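Local structure of Pvc2 (Photorhabdus asymbiotica subsp. asymbiotica, 6J0B) at residues V101-V115 with L118-D130. The protein probably forms the contractile sheath around the inner tube of an extracellular, bacteriophage-like contractile injection system. Numbering follows the deposited sequence.
Sequences VTLLVAAGEDIKTTV and LCQPGKGLFAVFD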
# COMPACT_ATOMS: atom_id res chain seq x y z
N VAL A 101 -19.21 -22.24 -60.76
CA VAL A 101 -17.88 -22.78 -61.01
C VAL A 101 -16.95 -21.66 -61.45
O VAL A 101 -17.24 -20.92 -62.39
CB VAL A 101 -17.96 -23.90 -62.06
CG1 VAL A 101 -16.60 -24.20 -62.64
CG2 VAL A 101 -18.56 -25.14 -61.43
N THR A 102 -15.82 -21.53 -60.76
CA THR A 102 -14.80 -20.54 -61.10
C THR A 102 -13.52 -21.15 -61.64
O THR A 102 -13.01 -20.69 -62.66
CB THR A 102 -14.45 -19.68 -59.88
OG1 THR A 102 -13.67 -20.46 -58.96
CG2 THR A 102 -15.69 -19.24 -59.18
N LEU A 103 -12.96 -22.15 -60.97
CA LEU A 103 -11.73 -22.78 -61.42
C LEU A 103 -12.04 -23.96 -62.34
O LEU A 103 -13.09 -24.59 -62.24
CB LEU A 103 -10.90 -23.27 -60.24
CG LEU A 103 -9.84 -22.38 -59.60
CD1 LEU A 103 -8.95 -21.78 -60.65
CD2 LEU A 103 -10.48 -21.30 -58.77
N LEU A 104 -11.09 -24.25 -63.22
CA LEU A 104 -11.11 -25.46 -64.04
C LEU A 104 -9.75 -26.12 -63.88
O LEU A 104 -8.73 -25.58 -64.33
CB LEU A 104 -11.41 -25.15 -65.50
CG LEU A 104 -11.22 -26.28 -66.51
CD1 LEU A 104 -12.04 -27.51 -66.14
CD2 LEU A 104 -11.58 -25.81 -67.90
N VAL A 105 -9.73 -27.29 -63.25
CA VAL A 105 -8.49 -27.94 -62.83
C VAL A 105 -8.33 -29.22 -63.63
O VAL A 105 -9.21 -30.09 -63.61
CB VAL A 105 -8.50 -28.22 -61.33
CG1 VAL A 105 -7.28 -29.00 -60.93
CG2 VAL A 105 -8.59 -26.93 -60.57
N ALA A 106 -7.20 -29.34 -64.32
CA ALA A 106 -6.81 -30.60 -64.94
C ALA A 106 -5.95 -31.37 -63.95
O ALA A 106 -4.84 -30.95 -63.63
CB ALA A 106 -6.03 -30.36 -66.23
N ALA A 107 -6.47 -32.49 -63.46
CA ALA A 107 -5.70 -33.37 -62.59
C ALA A 107 -4.99 -34.39 -63.47
O ALA A 107 -5.35 -35.56 -63.53
CB ALA A 107 -6.60 -34.02 -61.55
N GLY A 108 -3.96 -33.92 -64.16
CA GLY A 108 -3.22 -34.76 -65.08
C GLY A 108 -4.00 -35.15 -66.31
O GLY A 108 -3.99 -36.32 -66.71
N GLU A 109 -4.69 -34.19 -66.93
CA GLU A 109 -5.55 -34.47 -68.07
C GLU A 109 -5.28 -33.44 -69.16
O GLU A 109 -4.81 -32.33 -68.90
CB GLU A 109 -7.02 -34.44 -67.66
CG GLU A 109 -7.47 -35.69 -66.95
CD GLU A 109 -7.40 -36.91 -67.84
OE1 GLU A 109 -8.28 -37.05 -68.72
OE2 GLU A 109 -6.46 -37.72 -67.68
N ASP A 110 -5.59 -33.83 -70.39
CA ASP A 110 -5.43 -32.95 -71.55
C ASP A 110 -6.73 -32.18 -71.73
O ASP A 110 -7.68 -32.67 -72.35
CB ASP A 110 -5.09 -33.76 -72.80
CG ASP A 110 -4.53 -32.90 -73.92
OD1 ASP A 110 -3.32 -33.04 -74.23
OD2 ASP A 110 -5.28 -32.08 -74.49
N ILE A 111 -6.79 -30.98 -71.17
CA ILE A 111 -7.96 -30.12 -71.32
C ILE A 111 -7.67 -28.96 -72.27
O ILE A 111 -8.45 -28.01 -72.33
CB ILE A 111 -8.47 -29.62 -69.96
CG1 ILE A 111 -7.44 -28.70 -69.29
CG2 ILE A 111 -8.80 -30.78 -69.05
CD1 ILE A 111 -8.00 -27.95 -68.10
N LYS A 112 -6.58 -29.04 -73.04
CA LYS A 112 -6.20 -27.95 -73.94
C LYS A 112 -7.20 -27.75 -75.07
O LYS A 112 -7.26 -26.65 -75.63
CB LYS A 112 -4.81 -28.21 -74.53
CG LYS A 112 -3.68 -28.21 -73.52
CD LYS A 112 -2.34 -28.40 -74.21
CE LYS A 112 -1.20 -28.40 -73.22
NZ LYS A 112 -1.27 -29.54 -72.27
N THR A 113 -7.97 -28.77 -75.42
CA THR A 113 -9.03 -28.60 -76.40
C THR A 113 -10.21 -27.85 -75.81
O THR A 113 -10.75 -26.93 -76.43
CB THR A 113 -9.47 -29.96 -76.94
OG1 THR A 113 -10.16 -30.68 -75.91
CG2 THR A 113 -8.27 -30.77 -77.39
N THR A 114 -10.62 -28.22 -74.59
CA THR A 114 -11.79 -27.60 -73.99
C THR A 114 -11.51 -26.21 -73.44
O THR A 114 -12.44 -25.40 -73.35
CB THR A 114 -12.35 -28.48 -72.87
OG1 THR A 114 -11.34 -28.68 -71.87
CG2 THR A 114 -12.78 -29.82 -73.42
N VAL A 115 -10.27 -25.90 -73.06
CA VAL A 115 -9.97 -24.58 -72.52
C VAL A 115 -10.04 -23.51 -73.60
O VAL A 115 -10.49 -22.39 -73.32
CB VAL A 115 -8.60 -24.63 -71.81
CG1 VAL A 115 -8.04 -23.25 -71.50
CG2 VAL A 115 -8.76 -25.35 -70.52
N LEU A 118 -14.04 -22.80 -74.13
CA LEU A 118 -14.89 -22.29 -73.07
C LEU A 118 -14.30 -21.12 -72.30
O LEU A 118 -15.06 -20.40 -71.64
CB LEU A 118 -15.30 -23.41 -72.09
CG LEU A 118 -14.39 -24.12 -71.08
CD1 LEU A 118 -14.30 -23.42 -69.73
CD2 LEU A 118 -14.87 -25.55 -70.88
N CYS A 119 -12.99 -20.91 -72.33
CA CYS A 119 -12.41 -19.75 -71.66
C CYS A 119 -12.47 -18.56 -72.61
O CYS A 119 -11.66 -18.44 -73.53
CB CYS A 119 -10.98 -20.02 -71.20
SG CYS A 119 -10.87 -20.99 -69.68
N GLN A 120 -13.44 -17.69 -72.38
CA GLN A 120 -13.71 -16.50 -73.17
C GLN A 120 -13.57 -15.28 -72.27
O GLN A 120 -13.52 -15.42 -71.04
CB GLN A 120 -15.13 -16.58 -73.76
CG GLN A 120 -15.31 -17.74 -74.73
CD GLN A 120 -14.31 -17.71 -75.87
OE1 GLN A 120 -14.10 -16.67 -76.50
NE2 GLN A 120 -13.68 -18.84 -76.13
N PRO A 121 -13.44 -14.07 -72.84
CA PRO A 121 -13.39 -12.87 -71.99
C PRO A 121 -14.65 -12.61 -71.19
O PRO A 121 -14.58 -11.98 -70.13
CB PRO A 121 -13.12 -11.75 -73.00
CG PRO A 121 -12.37 -12.40 -74.08
CD PRO A 121 -12.97 -13.78 -74.21
N GLY A 122 -15.81 -13.09 -71.65
CA GLY A 122 -17.04 -12.87 -70.91
C GLY A 122 -17.23 -13.82 -69.75
O GLY A 122 -17.65 -13.40 -68.67
N LYS A 123 -16.93 -15.10 -69.96
CA LYS A 123 -17.16 -16.11 -68.94
C LYS A 123 -16.10 -16.04 -67.85
O LYS A 123 -14.95 -15.68 -68.10
CB LYS A 123 -17.18 -17.50 -69.58
CG LYS A 123 -17.98 -17.55 -70.87
CD LYS A 123 -17.98 -18.93 -71.48
CE LYS A 123 -18.54 -18.92 -72.89
NZ LYS A 123 -18.33 -20.21 -73.58
N GLY A 124 -16.50 -16.38 -66.63
CA GLY A 124 -15.65 -16.20 -65.47
C GLY A 124 -14.74 -17.36 -65.14
O GLY A 124 -14.31 -17.47 -63.98
N LEU A 125 -14.40 -18.20 -66.10
CA LEU A 125 -13.63 -19.40 -65.83
C LEU A 125 -12.13 -19.12 -65.89
O LEU A 125 -11.64 -18.57 -66.88
CB LEU A 125 -13.99 -20.51 -66.82
CG LEU A 125 -15.04 -21.54 -66.42
CD1 LEU A 125 -14.60 -22.27 -65.17
CD2 LEU A 125 -16.41 -20.92 -66.22
N PHE A 126 -11.42 -19.48 -64.83
CA PHE A 126 -9.97 -19.51 -64.80
C PHE A 126 -9.53 -20.96 -64.80
O PHE A 126 -10.18 -21.81 -64.18
CB PHE A 126 -9.44 -18.78 -63.55
CG PHE A 126 -7.97 -18.48 -63.60
CD1 PHE A 126 -7.52 -17.29 -64.14
CD2 PHE A 126 -7.04 -19.37 -63.09
CE1 PHE A 126 -6.17 -17.00 -64.19
CE2 PHE A 126 -5.70 -19.09 -63.13
CZ PHE A 126 -5.26 -17.90 -63.68
N ALA A 127 -8.44 -21.27 -65.50
CA ALA A 127 -8.07 -22.66 -65.75
C ALA A 127 -6.61 -22.91 -65.41
O ALA A 127 -5.73 -22.65 -66.23
CB ALA A 127 -8.34 -23.03 -67.21
N VAL A 128 -6.35 -23.46 -64.23
CA VAL A 128 -5.00 -23.84 -63.84
C VAL A 128 -4.77 -25.29 -64.25
O VAL A 128 -5.58 -26.17 -63.94
CB VAL A 128 -4.80 -23.64 -62.32
CG1 VAL A 128 -6.06 -23.96 -61.56
CG2 VAL A 128 -3.65 -24.48 -61.81
N PHE A 129 -3.69 -25.54 -64.99
CA PHE A 129 -3.32 -26.92 -65.29
C PHE A 129 -1.81 -27.09 -65.12
O PHE A 129 -1.11 -26.18 -64.67
CB PHE A 129 -3.79 -27.36 -66.68
CG PHE A 129 -3.81 -26.27 -67.71
CD1 PHE A 129 -5.01 -25.72 -68.11
CD2 PHE A 129 -2.64 -25.84 -68.29
CE1 PHE A 129 -5.04 -24.73 -69.07
CE2 PHE A 129 -2.67 -24.85 -69.25
CZ PHE A 129 -3.87 -24.30 -69.64
N ASP A 130 -1.32 -28.26 -65.49
CA ASP A 130 -0.02 -28.76 -65.08
C ASP A 130 1.08 -28.32 -66.02
O ASP A 130 0.84 -27.91 -67.16
CB ASP A 130 -0.02 -30.29 -65.02
CG ASP A 130 -1.36 -30.86 -64.62
OD1 ASP A 130 -1.89 -30.46 -63.58
OD2 ASP A 130 -1.89 -31.72 -65.36
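F126 sits between two backbone hydrogen bonds to strand 103-106: its N donates to T102 O at 2.9 Å, almost straight at 165°, and its O accepts from L104 N at 2.8 Å along a more bent path. The two bonds reach the residues on either side of L103, as a parallel bridge requires. On the face carrying L103, V105, F126 and V128, L103 CD1 lies 3.7 Å from V128 CG1 and also meets the edge of the F126 ring, near its plane. V105 and V128 lie side by side there, beta-branched residues at ease in extended chain. Helix 112-118 and the I111 just before it pack on the opposite face, that of L104 and A127, where the F129 ring meets I111 CD1 at CD1 (3.7 Å) and V115 CG2 at CE1 (4.0 Å). With CG1 anti to its backbone N (chi1 166°), V115 turns CG2 to the small A127 and CG1 to C119 SG. The order strand 103-106, helix 112-118, parallel strand 126-130 makes a beta-alpha-beta crossover, whose strands are neighbours within the mixed sheet of the subtilisin-like sheath domain. At the helix end, C119 N donates to V115 O (3.1 Å), while L118, with CG between its backbone N and carbonyl carbon (chi1 70°), brings CD1 to L104 CD2. Where strand 126-130 ends, D130 OD2 takes a weak bond from G108 N, just past strand 103-106; glycine suits the positive phi at 108. S173 OG lies within hydrogen-bonding reach of both D130 OD1 and A106 O, its single proton shared or alternating between them. Strands 31-34 and 154-157 flank the pair, and R254 and V250 of helix 250-266 touch L103 and F126 respectively.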